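Long-range contacts in thermospermine synthase (Medicago truncatula, PDB 6BQ6), which probably transfers an aminopropyl group from decarboxylated S-adenosylmethionine to spermidine, giving thermospermine and methylthioadenosine in plant polyamine synthesis: residues Val129-Asp134 / Glu158-Asp163; Ala218-Ile223 / Asp256-Val261. One frame throughout, in Å; residues are numbered along the deposited sequence.

Contact 1 of 2, residues Val129-Asp134 / Glu158-Asp163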
loop_
_atom_site.group_PDB
_atom_site.type_symbol
_atom_site.label_atom_id
_atom_site.label_comp_id
_atom_site.label_asym_id
_atom_site.label_seq_id
_atom_site.Cartn_x
_atom_site.Cartn_y
_atom_site.Cartn_z
ATOM N N VAL B 129 23.490 33.074 8.677
ATOM C CA VAL B 129 24.175 32.305 7.670
ATOM C C VAL B 129 23.539 30.944 7.566
ATOM O O VAL B 129 23.472 30.262 8.586
ATOM C CB VAL B 129 25.667 32.110 8.032
ATOM C CG1 VAL B 129 26.374 31.310 6.936
ATOM C CG2 VAL B 129 26.352 33.431 8.211
ATOM N N MET B 130 23.113 30.541 6.366
ATOM C CA MET B 130 22.502 29.238 6.107
ATOM C C MET B 130 23.541 28.466 5.338
ATOM O O MET B 130 23.900 28.887 4.226
ATOM C CB MET B 130 21.232 29.337 5.291
ATOM C CG MET B 130 20.544 27.994 5.001
ATOM S SD MET B 130 19.498 28.034 3.512
ATOM C CE MET B 130 18.548 29.464 3.930
ATOM N N CYS B 131 24.062 27.401 5.956
ATOM C CA CYS B 131 25.101 26.594 5.354
ATOM C C CYS B 131 24.630 25.157 5.024
ATOM O O CYS B 131 24.486 24.321 5.910
ATOM C CB CYS B 131 26.342 26.607 6.234
ATOM S SG CYS B 131 27.756 25.699 5.546
ATOM N N ASP B 132 24.330 24.928 3.744
ATOM C CA ASP B 132 23.697 23.683 3.273
ATOM C C ASP B 132 24.566 23.132 2.190
ATOM O O ASP B 132 25.136 23.887 1.421
ATOM C CB ASP B 132 22.266 23.936 2.749
ATOM C CG ASP B 132 21.426 22.643 2.617
ATOM O OD1 ASP B 132 21.661 21.772 1.717
ATOM O OD2 ASP B 132 20.505 22.468 3.450
ATOM N N ILE B 133 24.649 21.816 2.128
ATOM C CA ILE B 133 25.545 21.194 1.186
ATOM C C ILE B 133 24.925 21.106 -0.211
ATOM O O ILE B 133 25.648 20.985 -1.167
ATOM C CB ILE B 133 26.024 19.844 1.708
ATOM C CG1 ILE B 133 27.367 19.522 1.078
ATOM C CG2 ILE B 133 24.956 18.761 1.524
ATOM C CD1 ILE B 133 28.227 18.595 1.906
ATOM N N ASP B 134 23.601 21.181 -0.323
ATOM C CA ASP B 134 22.905 20.881 -1.582
ATOM C C ASP B 134 22.272 22.125 -2.117
ATOM O O ASP B 134 21.165 22.486 -1.763
ATOM C CB ASP B 134 21.872 19.755 -1.397
ATOM C CG ASP B 134 21.347 19.214 -2.719
ATOM O OD1 ASP B 134 21.612 19.825 -3.780
ATOM O OD2 ASP B 134 20.747 18.133 -2.706
ATOM N N GLU B 158 22.656 35.255 4.534
ATOM C CA GLU B 158 23.707 34.802 3.629
ATOM C C GLU B 158 23.581 33.276 3.463
ATOM O O GLU B 158 23.568 32.550 4.458
ATOM C CB GLU B 158 25.082 35.119 4.190
ATOM C CG GLU B 158 26.211 34.684 3.226
ATOM C CD GLU B 158 27.629 34.985 3.669
ATOM O OE1 GLU B 158 27.817 35.643 4.722
ATOM O OE2 GLU B 158 28.568 34.556 2.932
ATOM N N VAL B 159 23.516 32.808 2.209
ATOM C CA VAL B 159 23.493 31.394 1.893
ATOM C C VAL B 159 24.919 31.000 1.491
ATOM O O VAL B 159 25.543 31.631 0.641
ATOM C CB VAL B 159 22.476 31.109 0.767
ATOM C CG1 VAL B 159 22.540 29.639 0.361
ATOM C CG2 VAL B 159 21.083 31.512 1.180
ATOM N N VAL B 160 25.446 29.973 2.145
ATOM C CA VAL B 160 26.744 29.405 1.834
ATOM C C VAL B 160 26.516 27.960 1.473
ATOM O O VAL B 160 25.792 27.253 2.174
ATOM C CB VAL B 160 27.714 29.492 3.016
ATOM C CG1 VAL B 160 29.001 28.729 2.721
ATOM C CG2 VAL B 160 28.048 30.939 3.343
ATOM N N ILE B 161 27.092 27.528 0.363
ATOM C CA ILE B 161 27.013 26.135 -0.052
ATOM C C ILE B 161 28.303 25.447 0.352
ATOM O O ILE B 161 29.345 25.639 -0.264
ATOM C CB ILE B 161 26.762 25.987 -1.569
ATOM C CG1 ILE B 161 25.502 26.802 -1.992
ATOM C CG2 ILE B 161 26.607 24.495 -1.889
ATOM C CD1 ILE B 161 24.209 26.424 -1.285
ATOM N N ASN B 162 28.233 24.660 1.425
ATOM C CA ASN B 162 29.406 23.996 1.982
ATOM C C ASN B 162 28.972 22.993 2.998
ATOM O O ASN B 162 27.811 22.987 3.472
ATOM C CB ASN B 162 30.402 25.041 2.576
ATOM C CG ASN B 162 31.864 24.565 2.627
ATOM O OD1 ASN B 162 32.214 23.502 2.100
ATOM N ND2 ASN B 162 32.723 25.358 3.283
ATOM N N ASP B 163 29.905 22.103 3.293
ATOM C CA ASP B 163 29.862 21.261 4.476
ATOM C C ASP B 163 29.989 22.179 5.688
ATOM O O ASP B 163 30.897 22.985 5.725
ATOM C CB ASP B 163 31.070 20.341 4.450
ATOM C CG ASP B 163 31.141 19.474 5.661
ATOM O OD1 ASP B 163 30.404 18.481 5.710
ATOM O OD2 ASP B 163 31.928 19.772 6.573
HETATM O O HOH W 1 26.014 22.145 5.741
#
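Met130 sits opposite Val159 in a parallel ladder and bonds to the residues on either side of it: its N donates to Glu158 O at 2.8 Å, and Val160 N donates to its O at the same length and almost straight (177°). The next two rungs stretch: Asp132 N reaches Val160 O at 3.2 Å, and Asn162 N meets Asp132 O at 3.2 Å, the bond bent to 142°. Side chains alternate between the faces. On one, the Val129 side chain lies obliquely across that of Val160, CG1 4.0 Å from CG2, and Cys131, its SG swung anti to the backbone N (chi1 -177°), lies 3.4 Å from Asn162 O. On the other, Met130 CE comes loosely toward Val159 CG2, while Ile161 CG2 rests on the carbonyl oxygens of Asp132 and Ile133. This is the edge of a Rossmann-like nucleotide-binding sheet, where strand 127-132 pairs with the outermost strand 157-161 and both loops leave from the carboxyl ends of their strands. A water donates to both Cys131 O and Asn162 O, bridging the two segments. Ile133 CD1 reaches across to Asp163 CA at 4.0 Å. Asp132 and Asp163 belong to the adenosine site seen in another crystal of this protein, though none is bound here. Asp132 OD1 turns its anti lone pair to Asp134 N at 2.9 Å, an Asx turn that ties the carboxylate to its own loop. Asp134 and Asp163 each N-cap the helix that follows. Farther out, Asp163 OD1 forms a salt bridge with Lys193, Asn162 ND2 bonds Glu167, and Asp134 OD2 accepts from Gln57 NE2, also of that site.

Contact 2 of 2, residues Ala218-Ile223 / Asp256-Val261. With TER (N-(3-amino-propyl)-N-(5-aminopropyl)-1,4-diaminobutane), chain F.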
loop_
_atom_site.group_PDB
_atom_site.type_symbol
_atom_site.label_atom_id
_atom_site.label_comp_id
_atom_site.label_asym_id
_atom_site.label_seq_id
_atom_site.Cartn_x
_atom_site.Cartn_y
_atom_site.Cartn_z
ATOM N N ALA B 218 16.621 16.602 16.783
ATOM C CA ALA B 218 17.143 15.384 17.422
ATOM C C ALA B 218 16.282 14.139 17.175
ATOM O O ALA B 218 16.312 13.204 17.968
ATOM C CB ALA B 218 17.370 15.664 18.873
ATOM N N GLY B 219 15.601 14.110 16.045
ATOM C CA GLY B 219 14.918 12.972 15.561
ATOM C C GLY B 219 13.634 12.658 16.242
ATOM O O GLY B 219 13.110 13.456 17.025
ATOM N N PRO B 220 13.147 11.456 15.980
ATOM C CA PRO B 220 11.946 11.025 16.659
ATOM C C PRO B 220 12.094 11.062 18.163
ATOM O O PRO B 220 13.126 10.705 18.727
ATOM C CB PRO B 220 11.750 9.602 16.149
ATOM C CG PRO B 220 12.457 9.540 14.843
ATOM C CD PRO B 220 13.657 10.406 15.072
ATOM N N ALA B 221 11.026 11.432 18.841
ATOM C CA ALA B 221 11.049 11.510 20.310
ATOM C C ALA B 221 9.823 10.835 20.964
ATOM O O ALA B 221 9.397 11.190 22.058
ATOM C CB ALA B 221 11.246 12.911 20.770
ATOM N N GLY B 222 9.322 9.823 20.286
ATOM C CA GLY B 222 8.244 8.978 20.834
ATOM C C GLY B 222 8.668 8.083 21.990
ATOM O O GLY B 222 9.840 7.879 22.287
ATOM N N ILE B 223 7.643 7.572 22.679
ATOM C CA ILE B 223 7.876 6.757 23.892
ATOM C C ILE B 223 8.874 5.630 23.624
ATOM O O ILE B 223 9.707 5.338 24.491
ATOM C CB ILE B 223 6.513 6.266 24.446
ATOM C CG1 ILE B 223 6.624 5.367 25.670
ATOM C CG2 ILE B 223 5.757 5.479 23.407
ATOM C CD1 ILE B 223 7.379 5.980 26.788
ATOM N N ASP B 256 4.749 11.252 14.525
ATOM C CA ASP B 256 5.472 11.010 15.735
ATOM C C ASP B 256 5.664 12.307 16.453
ATOM O O ASP B 256 5.403 13.402 15.908
ATOM C CB ASP B 256 6.847 10.397 15.445
ATOM C CG ASP B 256 7.340 9.466 16.580
ATOM O OD1 ASP B 256 6.751 9.463 17.697
ATOM O OD2 ASP B 256 8.338 8.790 16.322
ATOM N N ILE B 257 6.055 12.142 17.694
ATOM C CA ILE B 257 6.613 13.217 18.478
ATOM C C ILE B 257 8.024 13.418 17.866
ATOM O O ILE B 257 8.726 12.448 17.584
ATOM C CB ILE B 257 6.711 12.833 19.955
ATOM C CG1 ILE B 257 5.341 12.497 20.533
ATOM C CG2 ILE B 257 7.337 13.938 20.756
ATOM C CD1 ILE B 257 4.370 13.642 20.495
ATOM N N TRP B 258 8.420 14.654 17.676
ATOM C CA TRP B 258 9.761 14.995 17.265
ATOM C C TRP B 258 10.532 15.701 18.389
ATOM O O TRP B 258 9.939 16.374 19.252
ATOM C CB TRP B 258 9.695 15.918 16.026
ATOM C CG TRP B 258 10.837 15.684 15.148
ATOM C CD1 TRP B 258 12.010 16.426 15.026
ATOM C CD2 TRP B 258 11.008 14.541 14.325
ATOM N NE1 TRP B 258 12.850 15.795 14.138
ATOM C CE2 TRP B 258 12.285 14.634 13.718
ATOM C CE3 TRP B 258 10.221 13.414 14.055
ATOM C CZ2 TRP B 258 12.733 13.657 12.809
ATOM C CZ3 TRP B 258 10.729 12.423 13.203
ATOM C CH2 TRP B 258 11.943 12.561 12.617
ATOM N N GLY B 259 11.863 15.616 18.343
ATOM C CA GLY B 259 12.664 16.182 19.394
ATOM C C GLY B 259 13.696 17.196 18.936
ATOM O O GLY B 259 14.105 17.210 17.771
ATOM N N TRP B 260 14.112 17.970 19.912
ATOM C CA TRP B 260 15.203 18.948 19.768
ATOM C C TRP B 260 15.947 18.995 21.054
ATOM O O TRP B 260 15.437 18.610 22.127
ATOM C CB TRP B 260 14.645 20.368 19.487
ATOM C CG TRP B 260 13.744 20.414 18.309
ATOM C CD1 TRP B 260 14.084 20.685 16.982
ATOM C CD2 TRP B 260 12.335 20.195 18.293
ATOM N NE1 TRP B 260 12.994 20.625 16.184
ATOM C CE2 TRP B 260 11.906 20.278 16.943
ATOM C CE3 TRP B 260 11.381 19.888 19.273
ATOM C CZ2 TRP B 260 10.590 20.090 16.583
ATOM C CZ3 TRP B 260 10.091 19.713 18.882
ATOM C CH2 TRP B 260 9.706 19.782 17.555
ATOM N N VAL B 261 17.188 19.449 20.988
ATOM C CA VAL B 261 17.975 19.616 22.189
ATOM C C VAL B 261 18.676 20.968 22.167
ATOM O O VAL B 261 19.409 21.262 21.207
ATOM C CB VAL B 261 19.020 18.507 22.324
ATOM C CG1 VAL B 261 19.811 18.641 23.627
ATOM C CG2 VAL B 261 18.396 17.096 22.233
HETATM N N1 TER F . 18.047 18.454 5.325
HETATM C C2 TER F . 17.248 19.470 5.978
HETATM C C3 TER F . 16.975 19.065 7.423
HETATM C C4 TER F . 16.041 17.890 7.553
HETATM N N5 TER F . 15.615 17.723 8.923
HETATM C C6 TER F . 14.207 17.657 9.245
HETATM C C7 TER F . 13.948 16.699 10.397
HETATM C C8 TER F . 12.506 16.229 10.330
HETATM N N9 TER F . 12.335 15.060 9.495
HETATM C C10 TER F . 11.006 14.532 9.329
HETATM C C11 TER F . 10.942 13.043 9.071
HETATM C C12 TER F . 9.490 12.601 9.258
HETATM C C13 TER F . 9.205 11.214 8.702
HETATM N N14 TER F . 10.307 10.303 8.958
#
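The indole of Trp258 lies between protein backbone and bound thermospermine. This platform belongs to the antiparallel end of the mixed Rossmann-like sheet, where strand 212-220 pairs with strand 256-264. Over one face sits the Gly219-Pro220 peptide, Gly219 C 3.5 Å above the middle of the ring system and Pro220 N nearer the rim; on the opposite face the ligand's C8 lies 3.3 Å above the plane, also toward the rim. Pro220 CD, over the same face as Gly219 C, makes a CH-pi contact, 4.1 Å from the centroid of the six-membered ring. Although the Trp258 CB points away from 218-223, chi2 (-100°) sets the indole steeply across the CA-CB-CG plane, which lays its flat face on the Gly219-Pro220 peptide. At the indole edge NE1 hydrogen-bonds Gln217 OE1, which also takes the N-H of Gly219, while Tyr254 meets the ring edge-to-face. Pro220 and Trp258 form a non-hydrogen-bonded pair, and the bonds fall around them: Gly259 N donates to Gly219 O, Ala221 N to Ile257 O at 2.8 Å, and Ala218 N to Gly259 O. Gly219 has a positive phi (76°), a conformation that favours glycine. Away from the ligand, Ala218 CB packs on Val261 CG2 at 3.8 Å, and Ala221 CB presses against the backbone between Trp258 and Gly259. Phe230 and Ile233 of helix 230-238 cover this side, and His250 of a neighbouring subunit packs on Ile257. The Asp256 carboxylate touches both segments: OD1 takes Ile257 N at 2.8 Å from above the carboxylate plane, while OD2 bonds Ser225 OG and lies 3.5 Å from Pro220 CB.

How the contacts relate
One seven-stranded sheet carries both contacts, on opposite sides of the chain's centre: their centres are 25 Å apart and their nearest atoms about 15 Å. Contact 1 is partly buried and joins an outermost strand to its parallel neighbour; contact 2 is buried, antiparallel and touched by a second subunit. The chemistry follows the two parts of the active site. Carboxylates gather at the strand ends of contact 1, on the adenosine side, whereas contact 2 offers an aromatic surface to the polyamine. The bound thermospermine runs between the two contacts, one end coming within about 5 Å of the Asp132 side chain.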